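Long-range contacts in polyketide Synthase III (Ectocarpus siliculosus, PDB 4B0N), which probably catalyses acyl transfer as a type III polyketide synthase, in a pathway that makes the monomers of brown-algal phlorotannins: residues T40-V44 with N205-T209; A94-F98 with P108-P112; R124-F128 with L223-T229. All blocks are in the same frame, centred on the assembly; numbering follows the deposited sequence.

Contact 1. Residues T40-V44 with N205-T209; sequences TVYPV and NDYVT
Pro43 sets its ring against the side chains of Asn205, Val208 and Thr209, one turn of helix and a little more. Asn205 holds its CG anti to the carbonyl carbon (chi1 -61°), which brings the carboxamide up to the proline: Pro43 CG meets Asn205 CG at 3.7 Å, and the ring and the amide side chain cross at about a right angle. Beside this, Pro43 CB touches Val208 CG1 at 3.8 Å, while on the ring's other flank Pro43 CD lies 3.6 Å from Thr209 CG2. The Thr209 torsion explains that last touch: OG1 sits between the backbone N and the carbonyl carbon (chi1 62°), which turns the methyl toward the strand, where Thr209 CG2 also comes 3.4 Å from Val41 O.

In the thiolase-like fold, helix 196-210 here packs over the start of strand 42-51, which pairs with strand 245-255 and, through Pro43, also bonds to Ile267 of strand 265-274. The axes of residues 42-44 and 205-209 approach to 7.8 Å, their directions 119° apart.

Val41, one step before the strand, rests its CG1 against the carbonyl O of Thr209 at 3.3 Å, with Thr209 CB close by. Tyr42 points the other way and rests on Ala266 and Ile414. On the far side of the helix, Asp206 OD2 makes a salt bridge with Lys156 NZ of the second subunit.

Contact 2. Residues A94-F98 with P108-P112; sequences AVPDF and PLFYP. With ACD (arachidonic acid), chain D.
Val95 and Phe110 meet at the apolar centre, where Val95 CG1 packs against Phe110 CB. With its CG anti to the backbone N (chi1 -179°), Phe110 meets Val95 chiefly with its CB and carries its ring off to Val123 and Lys127 of helix 121-146. Phe98 CZ also meets Tyr111 CE2 at 4.1 Å. Phe98 turns one face to the tail of the arachidonic acid, with its CZ 3.6 Å from ligand atom C17, so this end of the contact belongs to the fatty-acid pocket. Further out, Pro96 CG reaches CD1 of the solvent-exposed Leu109 at 4.2 Å.

Both segments come from the long irregular connection between strand 90-93 and helix 121-146 in the N-terminal part of the thiolase-like fold, and the contact brings this excursion back on itself.

Asp97 ties it at the polar edge. Its carboxylate accepts two successive backbone N-H groups: OD1 takes Phe110 N at 2.7 Å through its syn lone pair, and OD2 takes Tyr111 N at 2.8 Å from above the carboxylate plane. The carboxylate stands nearly upright to the Tyr111 ring, 83° between planes, with Asp97 CB at the ring's edge. With an alanine instead of this aspartate, both amides would probably lose their acceptor and residues 108-112 be freer to shift. The far end of Tyr111 is fixed separately, its OH hydrogen-bonded to Ser225 O.

Contact 3. Residues R124-F128 with L223-T229; sequences RLDKF and LSSVHTT. With ACD (arachidonic acid), chain D.
Arg124 leaves its helix with CG anti to the carbonyl carbon (chi1 -73°) and then runs extended from CG to NE, a reach that brings the guanidinium edge to the carbonyls of Val226 and Thr228. Phe128, one turn later, has CG anti to the backbone N (chi1 179°), which swings its ring down to Leu223. Together they fasten helix 121-146 to the loop that follows strand 215-223 in the thiolase-like fold, a loop whose other side lines the arachidonic acid pocket.

NH1 of Arg124 donates twice, to Thr228 O at 2.8 Å and to Val226 O at 3.0 Å. Each carbonyl is met from above its plane, and each oxygen is tilted slightly from the plane of the guanidinium. NH2 adds a weak bond to Thr228 O but has a stronger partner in Asn289 OD1, and NE is taken by Val119 O. All three nitrogens of this buried group are therefore used, and two carbonyls of an irregular loop gain a donor.

Elsewhere the touches across the contact are through carbon atoms. Val226 CG1 fits against Lys127 CB at 3.5 Å, whereas the amine of Lys127 bends away to a salt bridge with Glu130. Phe128 CD2 meets Leu223 CB at 3.8 Å, the two side chains at a slant. Leu125 CD2 nears the edge of the His227 ring, whose NE2 is hydrogen-bonded to Thr163 O. Across the loop, His227 CB faces the lipid chain, and Thr228 CG2 lies 3.5 Å from C17 of the arachidonic acid.

In the fold
Contacts 2 and 3 are neighbours, centres about 10 Å apart, and both touch the arachidonic acid; the connection that contact 2 folds back leads into helix 121-146, which contact 3 uses, and the Tyr111 ring lies against Arg124. Contact 1 stands on the opposite side of the chain's centre, about 42 Å from contact 2 between centres, yet its strand 42-51 shares a sheet with strand 215-223 of contact 3. Contact 3 is wholly buried, contacts 1 and 2 only partly. The chemistry goes with the type of element rather than with burial: strand against helix in contact 1 is carried by packing, with no polar bond between its segments, whereas the irregular loops are gripped by a carboxylate on amides in contact 2 and a guanidinium on carbonyls in contact 3.

Contact 1. Residues T40-V44 with N205-T209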
ATOM      1  N   THR A  40     -11.151   1.214  28.049  1.00 63.35           N
ATOM      2  CA  THR A  40     -11.275   1.518  26.627  1.00 60.80           C
ATOM      3  C   THR A  40     -10.102   2.380  26.170  1.00 58.44           C
ATOM      4  O   THR A  40      -9.778   3.390  26.802  1.00 58.30           O
ATOM      5  CB  THR A  40     -12.595   2.260  26.324  1.00 61.34           C
ATOM      6  OG1 THR A  40     -13.660   1.681  27.086  1.00 63.52           O
ATOM      7  CG2 THR A  40     -12.938   2.181  24.842  1.00 60.16           C
ATOM      8  N   VAL A  41      -9.468   1.965  25.076  1.00 56.12           N
ATOM      9  CA  VAL A  41      -8.326   2.684  24.514  1.00 53.88           C
ATOM     10  C   VAL A  41      -8.682   3.326  23.166  1.00 52.51           C
ATOM     11  O   VAL A  41      -9.001   2.641  22.193  1.00 51.83           O
ATOM     12  CB  VAL A  41      -7.060   1.789  24.433  1.00 53.05           C
ATOM     13  CG1 VAL A  41      -7.369   0.438  23.799  1.00 53.37           C
ATOM     14  CG2 VAL A  41      -5.932   2.493  23.693  1.00 51.32           C
ATOM     15  N   TYR A  42      -8.633   4.655  23.137  1.00 42.37           N
ATOM     16  CA  TYR A  42      -8.991   5.438  21.956  1.00 41.88           C
ATOM     17  C   TYR A  42      -7.755   5.947  21.217  1.00 40.66           C
ATOM     18  O   TYR A  42      -6.771   6.326  21.851  1.00 40.80           O
ATOM     19  CB  TYR A  42      -9.858   6.632  22.361  1.00 42.86           C
ATOM     20  CG  TYR A  42     -11.211   6.275  22.936  1.00 43.92           C
ATOM     21  CD1 TYR A  42     -12.286   5.965  22.100  1.00 44.19           C
ATOM     22  CD2 TYR A  42     -11.425   6.266  24.317  1.00 44.52           C
ATOM     23  CE1 TYR A  42     -13.530   5.646  22.622  1.00 44.88           C
ATOM     24  CE2 TYR A  42     -12.666   5.949  24.848  1.00 45.04           C
ATOM     25  CZ  TYR A  42     -13.714   5.642  23.996  1.00 45.28           C
ATOM     26  OH  TYR A  42     -14.947   5.326  24.511  1.00 46.01           O
ATOM     27  N   PRO A  43      -7.801   5.958  19.871  1.00 39.56           N
ATOM     28  CA  PRO A  43      -6.716   6.576  19.110  1.00 38.98           C
ATOM     29  C   PRO A  43      -6.827   8.099  19.083  1.00 38.64           C
ATOM     30  O   PRO A  43      -7.905   8.641  18.824  1.00 38.78           O
ATOM     31  CB  PRO A  43      -6.875   5.986  17.706  1.00 38.58           C
ATOM     32  CG  PRO A  43      -8.298   5.579  17.614  1.00 38.78           C
ATOM     33  CD  PRO A  43      -8.775   5.272  19.003  1.00 39.31           C
ATOM     34  N   VAL A  44      -5.714   8.772  19.372  1.00 38.39           N
ATOM     35  CA  VAL A  44      -5.661  10.235  19.389  1.00 38.18           C
ATOM     36  C   VAL A  44      -4.485  10.735  18.557  1.00 37.55           C
ATOM     37  O   VAL A  44      -3.388  10.172  18.616  1.00 37.41           O
ATOM     38  CB  VAL A  44      -5.508  10.803  20.824  1.00 38.64           C
ATOM     39  CG1 VAL A  44      -5.668  12.317  20.815  1.00 38.84           C
ATOM     40  CG2 VAL A  44      -6.514  10.183  21.785  1.00 38.95           C
ATOM     41  N   ASN A 205      -4.696   3.555  13.717  1.00 35.43           N
ATOM     42  CA  ASN A 205      -5.630   3.358  14.828  1.00 35.76           C
ATOM     43  C   ASN A 205      -5.661   1.901  15.291  1.00 36.13           C
ATOM     44  O   ASN A 205      -5.612   1.624  16.492  1.00 36.38           O
ATOM     45  CB  ASN A 205      -7.044   3.816  14.449  1.00 35.85           C
ATOM     46  CG  ASN A 205      -7.119   5.296  14.100  1.00 35.86           C
ATOM     47  OD1 ASN A 205      -6.153   6.042  14.264  1.00 35.76           O
ATOM     48  ND2 ASN A 205      -8.274   5.725  13.605  1.00 35.93           N
ATOM     49  N   ASP A 206      -5.730   0.987  14.323  1.00 36.24           N
ATOM     50  CA  ASP A 206      -5.729  -0.452  14.576  1.00 36.66           C
ATOM     51  C   ASP A 206      -4.523  -0.873  15.410  1.00 36.77           C
ATOM     52  O   ASP A 206      -4.667  -1.599  16.395  1.00 37.61           O
ATOM     53  CB  ASP A 206      -5.726  -1.234  13.254  1.00 37.10           C
ATOM     54  CG  ASP A 206      -7.047  -1.138  12.492  1.00 37.60           C
ATOM     55  OD1 ASP A 206      -8.049  -0.621  13.040  1.00 38.20           O
ATOM     56  OD2 ASP A 206      -7.076  -1.589  11.327  1.00 37.56           O
ATOM     57  N   TYR A 207      -3.343  -0.410  15.005  1.00 36.16           N
ATOM     58  CA  TYR A 207      -2.090  -0.755  15.667  1.00 36.03           C
ATOM     59  C   TYR A 207      -2.012  -0.171  17.068  1.00 36.46           C
ATOM     60  O   TYR A 207      -1.532  -0.819  18.003  1.00 36.84           O
ATOM     61  CB  TYR A 207      -0.895  -0.266  14.838  1.00 35.44           C
ATOM     62  CG  TYR A 207       0.435  -0.406  15.544  1.00 35.47           C
ATOM     63  CD1 TYR A 207       1.069  -1.644  15.635  1.00 35.69           C
ATOM     64  CD2 TYR A 207       1.055   0.695  16.130  1.00 35.42           C
ATOM     65  CE1 TYR A 207       2.282  -1.782  16.286  1.00 36.02           C
ATOM     66  CE2 TYR A 207       2.270   0.567  16.787  1.00 35.77           C
ATOM     67  CZ  TYR A 207       2.880  -0.674  16.860  1.00 36.10           C
ATOM     68  OH  TYR A 207       4.087  -0.817  17.507  1.00 36.40           O
ATOM     69  N   VAL A 208      -2.495   1.058  17.203  1.00 36.54           N
ATOM     70  CA  VAL A 208      -2.268   1.843  18.403  1.00 36.90           C
ATOM     71  C   VAL A 208      -3.232   1.489  19.547  1.00 37.16           C
ATOM     72  O   VAL A 208      -2.894   1.658  20.719  1.00 37.50           O
ATOM     73  CB  VAL A 208      -2.258   3.356  18.065  1.00 36.94           C
ATOM     74  CG1 VAL A 208      -3.658   3.961  18.127  1.00 36.96           C
ATOM     75  CG2 VAL A 208      -1.282   4.100  18.961  1.00 36.85           C
ATOM     76  N   THR A 209      -4.417   0.985  19.208  1.00 37.05           N
ATOM     77  CA  THR A 209      -5.362   0.518  20.222  1.00 37.32           C
ATOM     78  C   THR A 209      -5.036  -0.911  20.653  1.00 37.36           C
ATOM     79  O   THR A 209      -5.385  -1.328  21.761  1.00 37.79           O
ATOM     80  CB  THR A 209      -6.822   0.591  19.739  1.00 37.65           C
ATOM     81  OG1 THR A 209      -6.995  -0.261  18.604  1.00 37.93           O
ATOM     82  CG2 THR A 209      -7.189   2.019  19.360  1.00 37.76           C
TER

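Contact 2. Residues A94-F98 with P108-P112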
ATOM      1  N   ALA A  94       6.944  21.055  -6.693  1.00 35.23           N
ATOM      2  CA  ALA A  94       8.327  20.670  -6.389  1.00 35.13           C
ATOM      3  C   ALA A  94       9.289  20.992  -7.532  1.00 35.26           C
ATOM      4  O   ALA A  94      10.507  21.013  -7.343  1.00 35.17           O
ATOM      5  CB  ALA A  94       8.397  19.191  -6.036  1.00 34.50           C
ATOM      6  N   VAL A  95       8.734  21.242  -8.714  1.00 35.44           N
ATOM      7  CA  VAL A  95       9.530  21.503  -9.907  1.00 35.94           C
ATOM      8  C   VAL A  95       9.398  22.972 -10.322  1.00 36.43           C
ATOM      9  O   VAL A  95       8.298  23.533 -10.267  1.00 36.48           O
ATOM     10  CB  VAL A  95       9.121  20.589 -11.085  1.00 35.90           C
ATOM     11  CG1 VAL A  95      10.349  20.180 -11.870  1.00 36.19           C
ATOM     12  CG2 VAL A  95       8.409  19.337 -10.596  1.00 35.56           C
ATOM     13  N   PRO A  96      10.518  23.603 -10.732  1.00 36.94           N
ATOM     14  CA  PRO A  96      10.481  25.014 -11.137  1.00 37.58           C
ATOM     15  C   PRO A  96       9.837  25.282 -12.503  1.00 38.10           C
ATOM     16  O   PRO A  96       9.639  26.443 -12.859  1.00 38.76           O
ATOM     17  CB  PRO A  96      11.962  25.411 -11.164  1.00 37.75           C
ATOM     18  CG  PRO A  96      12.692  24.137 -11.402  1.00 37.44           C
ATOM     19  CD  PRO A  96      11.900  23.084 -10.685  1.00 37.01           C
ATOM     20  N   ASP A  97       9.503  24.226 -13.244  1.00 38.18           N
ATOM     21  CA  ASP A  97       8.969  24.348 -14.609  1.00 38.74           C
ATOM     22  C   ASP A  97       7.727  25.239 -14.754  1.00 39.66           C
ATOM     23  O   ASP A  97       7.342  25.588 -15.875  1.00 40.49           O
ATOM     24  CB  ASP A  97       8.682  22.964 -15.197  1.00 37.97           C
ATOM     25  CG  ASP A  97       9.936  22.158 -15.422  1.00 37.62           C
ATOM     26  OD1 ASP A  97      10.667  21.919 -14.445  1.00 37.35           O
ATOM     27  OD2 ASP A  97      10.201  21.774 -16.577  1.00 37.83           O
ATOM     28  N   PHE A  98       7.110  25.604 -13.634  1.00 40.02           N
ATOM     29  CA  PHE A  98       5.914  26.448 -13.656  1.00 40.71           C
ATOM     30  C   PHE A  98       6.182  27.856 -13.126  1.00 41.11           C
ATOM     31  O   PHE A  98       5.349  28.756 -13.270  1.00 41.44           O
ATOM     32  CB  PHE A  98       4.770  25.771 -12.899  1.00 40.79           C
ATOM     33  CG  PHE A  98       4.507  24.363 -13.349  1.00 40.89           C
ATOM     34  CD1 PHE A  98       3.971  24.108 -14.608  1.00 41.23           C
ATOM     35  CD2 PHE A  98       4.808  23.287 -12.518  1.00 40.77           C
ATOM     36  CE1 PHE A  98       3.734  22.808 -15.029  1.00 41.32           C
ATOM     37  CE2 PHE A  98       4.571  21.984 -12.933  1.00 40.68           C
ATOM     38  CZ  PHE A  98       4.035  21.744 -14.190  1.00 40.85           C
ATOM     39  N   PRO A 108      17.300  22.305 -11.767  1.00 39.61           N
ATOM     40  CA  PRO A 108      17.015  22.347 -13.200  1.00 39.63           C
ATOM     41  C   PRO A 108      15.531  22.246 -13.560  1.00 39.27           C
ATOM     42  O   PRO A 108      14.707  21.847 -12.737  1.00 38.70           O
ATOM     43  CB  PRO A 108      17.766  21.126 -13.735  1.00 39.75           C
ATOM     44  CG  PRO A 108      17.760  20.162 -12.599  1.00 39.42           C
ATOM     45  CD  PRO A 108      17.808  20.986 -11.342  1.00 39.45           C
ATOM     46  N   LEU A 109      15.210  22.614 -14.794  1.00 39.59           N
ATOM     47  CA  LEU A 109      13.880  22.416 -15.351  1.00 39.30           C
ATOM     48  C   LEU A 109      13.721  20.951 -15.747  1.00 39.07           C
ATOM     49  O   LEU A 109      14.493  20.431 -16.553  1.00 39.50           O
ATOM     50  CB  LEU A 109      13.669  23.331 -16.562  1.00 39.71           C
ATOM     51  CG  LEU A 109      13.096  24.746 -16.382  1.00 39.93           C
ATOM     52  CD1 LEU A 109      13.741  25.541 -15.250  1.00 39.93           C
ATOM     53  CD2 LEU A 109      13.202  25.505 -17.698  1.00 40.32           C
ATOM     54  N   PHE A 110      12.719  20.297 -15.169  1.00 38.51           N
ATOM     55  CA  PHE A 110      12.512  18.861 -15.344  1.00 38.25           C
ATOM     56  C   PHE A 110      12.025  18.483 -16.743  1.00 38.38           C
ATOM     57  O   PHE A 110      12.607  17.607 -17.386  1.00 38.25           O
ATOM     58  CB  PHE A 110      11.546  18.342 -14.270  1.00 37.78           C
ATOM     59  CG  PHE A 110      11.275  16.862 -14.338  1.00 37.48           C
ATOM     60  CD1 PHE A 110      12.318  15.938 -14.282  1.00 37.38           C
ATOM     61  CD2 PHE A 110       9.968  16.392 -14.430  1.00 37.04           C
ATOM     62  CE1 PHE A 110      12.062  14.578 -14.339  1.00 37.13           C
ATOM     63  CE2 PHE A 110       9.706  15.033 -14.484  1.00 36.84           C
ATOM     64  CZ  PHE A 110      10.755  14.125 -14.434  1.00 36.98           C
ATOM     65  N   TYR A 111      10.969  19.149 -17.203  1.00 38.66           N
ATOM     66  CA  TYR A 111      10.331  18.822 -18.479  1.00 39.21           C
ATOM     67  C   TYR A 111      11.143  19.327 -19.670  1.00 40.04           C
ATOM     68  O   TYR A 111      11.789  20.371 -19.571  1.00 40.57           O
ATOM     69  CB  TYR A 111       8.896  19.354 -18.511  1.00 39.25           C
ATOM     70  CG  TYR A 111       8.045  18.786 -17.397  1.00 39.12           C
ATOM     71  CD1 TYR A 111       7.650  17.446 -17.412  1.00 38.96           C
ATOM     72  CD2 TYR A 111       7.650  19.579 -16.318  1.00 38.91           C
ATOM     73  CE1 TYR A 111       6.881  16.912 -16.390  1.00 38.39           C
ATOM     74  CE2 TYR A 111       6.877  19.052 -15.292  1.00 38.56           C
ATOM     75  CZ  TYR A 111       6.499  17.719 -15.334  1.00 38.26           C
ATOM     76  OH  TYR A 111       5.736  17.185 -14.326  1.00 37.70           O
ATOM     77  N   PRO A 112      11.120  18.581 -20.796  1.00 51.51           N
ATOM     78  CA  PRO A 112      11.945  18.916 -21.962  1.00 53.25           C
ATOM     79  C   PRO A 112      11.633  20.293 -22.542  1.00 54.36           C
ATOM     80  O   PRO A 112      10.473  20.720 -22.545  1.00 54.12           O
ATOM     81  CB  PRO A 112      11.592  17.819 -22.976  1.00 53.94           C
ATOM     82  CG  PRO A 112      10.270  17.296 -22.535  1.00 52.97           C
ATOM     83  CD  PRO A 112      10.308  17.376 -21.040  1.00 51.31           C
TER
HETATM   84  C1  ACD D1416      -8.848  11.962  -7.591  0.50 23.54           C
HETATM   85  C2  ACD D1416      -7.881  10.809  -7.428  0.50 23.41           C
HETATM   86  C3  ACD D1416      -6.448  11.316  -7.549  0.50 23.15           C
HETATM   87  C4  ACD D1416      -5.553  10.281  -8.220  0.50 22.89           C
HETATM   88  C5  ACD D1416      -4.284  10.934  -8.711  0.50 22.63           C
HETATM   89  C6  ACD D1416      -3.361  10.222  -9.354  0.50 22.29           C
HETATM   90  C7  ACD D1416      -2.095  10.897  -9.823  0.50 22.03           C
HETATM   91  C8  ACD D1416      -2.281  11.562 -11.165  0.50 21.82           C
HETATM   92  C9  ACD D1416      -1.516  12.606 -11.481  0.50 21.65           C
HETATM   93  C10 ACD D1416      -1.670  13.291 -12.819  0.50 21.55           C
HETATM   94  C11 ACD D1416      -2.096  14.724 -12.624  0.50 21.41           C
HETATM   95  C12 ACD D1416      -1.451  15.704 -13.251  0.50 21.36           C
HETATM   96  C13 ACD D1416      -1.894  17.134 -13.051  0.50 21.44           C
HETATM   97  C14 ACD D1416      -0.714  18.020 -12.727  0.50 21.57           C
HETATM   98  C15 ACD D1416      -0.926  19.276 -12.340  0.50 21.69           C
HETATM   99  C16 ACD D1416       0.230  20.189 -12.012  0.50 21.75           C
HETATM  100  C17 ACD D1416       0.631  20.956 -13.266  0.50 21.97           C
HETATM  101  C18 ACD D1416       0.224  22.424 -13.208  0.50 22.05           C
HETATM  102  C19 ACD D1416      -0.287  22.876 -14.570  0.50 22.22           C
HETATM  103  C20 ACD D1416      -0.453  24.378 -14.623  0.50 22.33           C
HETATM  104  O1  ACD D1416      -9.786  12.086  -6.771  0.50 23.54           O

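Contact 3. Residues R124-F128 with L223-T229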
ATOM      1  N   ARG A 124      10.262  10.144 -14.042  1.00 33.04           N
ATOM      2  CA  ARG A 124       9.264  10.870 -13.249  1.00 32.65           C
ATOM      3  C   ARG A 124       9.254  10.417 -11.788  1.00 32.23           C
ATOM      4  O   ARG A 124       9.157  11.242 -10.877  1.00 32.07           O
ATOM      5  CB  ARG A 124       7.864  10.729 -13.862  1.00 32.69           C
ATOM      6  CG  ARG A 124       7.663  11.531 -15.138  1.00 33.27           C
ATOM      7  CD  ARG A 124       6.253  11.390 -15.690  1.00 33.43           C
ATOM      8  NE  ARG A 124       6.145  11.941 -17.041  1.00 33.99           N
ATOM      9  CZ  ARG A 124       5.681  13.154 -17.342  1.00 34.30           C
ATOM     10  NH1 ARG A 124       5.254  13.980 -16.396  1.00 34.29           N
ATOM     11  NH2 ARG A 124       5.638  13.542 -18.608  1.00 34.78           N
ATOM     12  N   LEU A 125       9.365   9.107 -11.571  1.00 32.01           N
ATOM     13  CA  LEU A 125       9.392   8.549 -10.217  1.00 31.61           C
ATOM     14  C   LEU A 125      10.730   8.796  -9.512  1.00 31.73           C
ATOM     15  O   LEU A 125      10.770   8.948  -8.292  1.00 31.53           O
ATOM     16  CB  LEU A 125       9.026   7.057 -10.224  1.00 31.34           C
ATOM     17  CG  LEU A 125       7.564   6.724 -10.547  1.00 30.99           C
ATOM     18  CD1 LEU A 125       7.417   5.273 -10.973  1.00 31.11           C
ATOM     19  CD2 LEU A 125       6.640   7.044  -9.379  1.00 30.55           C
ATOM     20  N   ASP A 126      11.813   8.846 -10.286  1.00 32.12           N
ATOM     21  CA  ASP A 126      13.129   9.229  -9.765  1.00 32.36           C
ATOM     22  C   ASP A 126      13.115  10.651  -9.207  1.00 32.05           C
ATOM     23  O   ASP A 126      13.768  10.938  -8.201  1.00 31.96           O
ATOM     24  CB  ASP A 126      14.207   9.099 -10.849  1.00 33.14           C
ATOM     25  CG  ASP A 126      14.571   7.648 -11.155  1.00 33.58           C
ATOM     26  OD1 ASP A 126      14.207   6.747 -10.362  1.00 33.59           O
ATOM     27  OD2 ASP A 126      15.226   7.410 -12.195  1.00 33.73           O
ATOM     28  N   LYS A 127      12.369  11.531  -9.876  1.00 31.81           N
ATOM     29  CA  LYS A 127      12.152  12.899  -9.413  1.00 31.59           C
ATOM     30  C   LYS A 127      11.269  12.986  -8.173  1.00 31.21           C
ATOM     31  O   LYS A 127      11.466  13.866  -7.329  1.00 31.10           O
ATOM     32  CB  LYS A 127      11.544  13.747 -10.523  1.00 31.73           C
ATOM     33  CG  LYS A 127      12.449  14.856 -11.019  1.00 32.32           C
ATOM     34  CD  LYS A 127      12.526  16.013 -10.037  1.00 32.18           C
ATOM     35  CE  LYS A 127      13.205  17.204 -10.685  1.00 32.46           C
ATOM     36  NZ  LYS A 127      14.092  17.919  -9.732  1.00 32.70           N
ATOM     37  N   PHE A 128      10.292  12.082  -8.073  1.00 30.78           N
ATOM     38  CA  PHE A 128       9.448  11.994  -6.887  1.00 30.28           C
ATOM     39  C   PHE A 128      10.309  11.773  -5.649  1.00 30.41           C
ATOM     40  O   PHE A 128      10.162  12.484  -4.655  1.00 30.35           O
ATOM     41  CB  PHE A 128       8.413  10.873  -7.023  1.00 29.89           C
ATOM     42  CG  PHE A 128       7.537  10.713  -5.815  1.00 29.43           C
ATOM     43  CD1 PHE A 128       7.937   9.911  -4.746  1.00 29.35           C
ATOM     44  CD2 PHE A 128       6.318  11.375  -5.733  1.00 29.25           C
ATOM     45  CE1 PHE A 128       7.139   9.774  -3.622  1.00 29.09           C
ATOM     46  CE2 PHE A 128       5.512  11.240  -4.611  1.00 29.12           C
ATOM     47  CZ  PHE A 128       5.924  10.438  -3.554  1.00 28.97           C
ATOM     48  N   LEU A 223       2.996  14.295  -4.943  1.00 33.74           N
ATOM     49  CA  LEU A 223       3.628  15.186  -5.911  1.00 33.91           C
ATOM     50  C   LEU A 223       3.044  14.952  -7.298  1.00 34.09           C
ATOM     51  O   LEU A 223       3.611  14.206  -8.099  1.00 34.24           O
ATOM     52  CB  LEU A 223       5.146  14.970  -5.947  1.00 33.82           C
ATOM     53  CG  LEU A 223       6.063  15.624  -4.915  1.00 33.79           C
ATOM     54  CD1 LEU A 223       6.029  14.903  -3.577  1.00 33.73           C
ATOM     55  CD2 LEU A 223       7.476  15.623  -5.465  1.00 33.94           C
ATOM     56  N   SER A 224       1.906  15.584  -7.575  1.00 34.12           N
ATOM     57  CA  SER A 224       1.289  15.500  -8.900  1.00 34.33           C
ATOM     58  C   SER A 224       1.980  16.390  -9.946  1.00 34.79           C
ATOM     59  O   SER A 224       1.656  16.320 -11.134  1.00 35.02           O
ATOM     60  CB  SER A 224      -0.223  15.775  -8.830  1.00 34.25           C
ATOM     61  OG  SER A 224      -0.524  16.924  -8.062  1.00 33.94           O
ATOM     62  N   SER A 225       2.943  17.205  -9.510  1.00 34.98           N
ATOM     63  CA  SER A 225       3.690  18.083 -10.420  1.00 35.65           C
ATOM     64  C   SER A 225       4.789  17.352 -11.190  1.00 35.79           C
ATOM     65  O   SER A 225       5.511  17.956 -11.986  1.00 35.92           O
ATOM     66  CB  SER A 225       4.292  19.278  -9.670  1.00 35.77           C
ATOM     67  OG  SER A 225       5.428  18.895  -8.910  1.00 35.54           O
ATOM     68  N   VAL A 226       4.921  16.055 -10.944  1.00 35.92           N
ATOM     69  CA  VAL A 226       5.919  15.256 -11.639  1.00 36.45           C
ATOM     70  C   VAL A 226       5.254  14.398 -12.715  1.00 36.71           C
ATOM     71  O   VAL A 226       5.933  13.731 -13.492  1.00 36.60           O
ATOM     72  CB  VAL A 226       6.733  14.367 -10.674  1.00 36.39           C
ATOM     73  CG1 VAL A 226       8.164  14.257 -11.169  1.00 36.53           C
ATOM     74  CG2 VAL A 226       6.729  14.941  -9.265  1.00 36.38           C
ATOM     75  N   HIS A 227       3.922  14.439 -12.762  1.00 37.15           N
ATOM     76  CA  HIS A 227       3.140  13.627 -13.697  1.00 37.68           C
ATOM     77  C   HIS A 227       2.414  14.426 -14.748  1.00 38.24           C
ATOM     78  O   HIS A 227       1.503  13.913 -15.404  1.00 38.78           O
ATOM     79  CB  HIS A 227       2.152  12.748 -12.934  1.00 37.58           C
ATOM     80  CG  HIS A 227       2.812  11.772 -11.994  1.00 37.45           C
ATOM     81  ND1 HIS A 227       3.459  10.677 -12.430  1.00 37.55           N
ATOM     82  CD2 HIS A 227       2.906  11.761 -10.605  1.00 37.37           C
ATOM     83  CE1 HIS A 227       3.949  10.000 -11.376  1.00 37.60           C
ATOM     84  NE2 HIS A 227       3.607  10.663 -10.259  1.00 37.39           N
ATOM     85  N   THR A 228       2.814  15.681 -14.931  1.00 38.57           N
ATOM     86  CA  THR A 228       2.148  16.569 -15.882  1.00 39.33           C
ATOM     87  C   THR A 228       2.466  16.170 -17.325  1.00 40.38           C
ATOM     88  O   THR A 228       3.613  15.852 -17.651  1.00 40.42           O
ATOM     89  CB  THR A 228       2.501  18.055 -15.637  1.00 39.25           C
ATOM     90  OG1 THR A 228       3.685  18.409 -16.360  1.00 39.28           O
ATOM     91  CG2 THR A 228       2.708  18.321 -14.153  1.00 38.54           C
ATOM     92  N   THR A 229       1.438  16.179 -18.175  1.00 41.36           N
ATOM     93  CA  THR A 229       1.564  15.739 -19.566  1.00 42.50           C
ATOM     94  C   THR A 229       1.024  16.766 -20.558  1.00 43.78           C
ATOM     95  O   THR A 229       1.423  16.778 -21.728  1.00 44.07           O
ATOM     96  CB  THR A 229       0.822  14.411 -19.812  1.00 42.19           C
ATOM     97  OG1 THR A 229      -0.563  14.572 -19.491  1.00 42.43           O
ATOM     98  CG2 THR A 229       1.406  13.289 -18.969  1.00 41.91           C
TER
HETATM   99  C1  ACD D1416      -8.848  11.962  -7.591  0.50 23.54           C
HETATM  100  C2  ACD D1416      -7.881  10.809  -7.428  0.50 23.41           C
HETATM  101  C3  ACD D1416      -6.448  11.316  -7.549  0.50 23.15           C
HETATM  102  C4  ACD D1416      -5.553  10.281  -8.220  0.50 22.89           C
HETATM  103  C5  ACD D1416      -4.284  10.934  -8.711  0.50 22.63           C
HETATM  104  C6  ACD D1416      -3.361  10.222  -9.354  0.50 22.29           C
HETATM  105  C7  ACD D1416      -2.095  10.897  -9.823  0.50 22.03           C
HETATM  106  C8  ACD D1416      -2.281  11.562 -11.165  0.50 21.82           C
HETATM  107  C9  ACD D1416      -1.516  12.606 -11.481  0.50 21.65           C
HETATM  108  C10 ACD D1416      -1.670  13.291 -12.819  0.50 21.55           C
HETATM  109  C11 ACD D1416      -2.096  14.724 -12.624  0.50 21.41           C
HETATM  110  C12 ACD D1416      -1.451  15.704 -13.251  0.50 21.36           C
HETATM  111  C13 ACD D1416      -1.894  17.134 -13.051  0.50 21.44           C
HETATM  112  C14 ACD D1416      -0.714  18.020 -12.727  0.50 21.57           C
HETATM  113  C15 ACD D1416      -0.926  19.276 -12.340  0.50 21.69           C
HETATM  114  C16 ACD D1416       0.230  20.189 -12.012  0.50 21.75           C
HETATM  115  C17 ACD D1416       0.631  20.956 -13.266  0.50 21.97           C
HETATM  116  C18 ACD D1416       0.224  22.424 -13.208  0.50 22.05           C
HETATM  117  C19 ACD D1416      -0.287  22.876 -14.570  0.50 22.22           C
HETATM  118  C20 ACD D1416      -0.453  24.378 -14.623  0.50 22.33           C
HETATM  119  O1  ACD D1416      -9.786  12.086  -6.771  0.50 23.54           O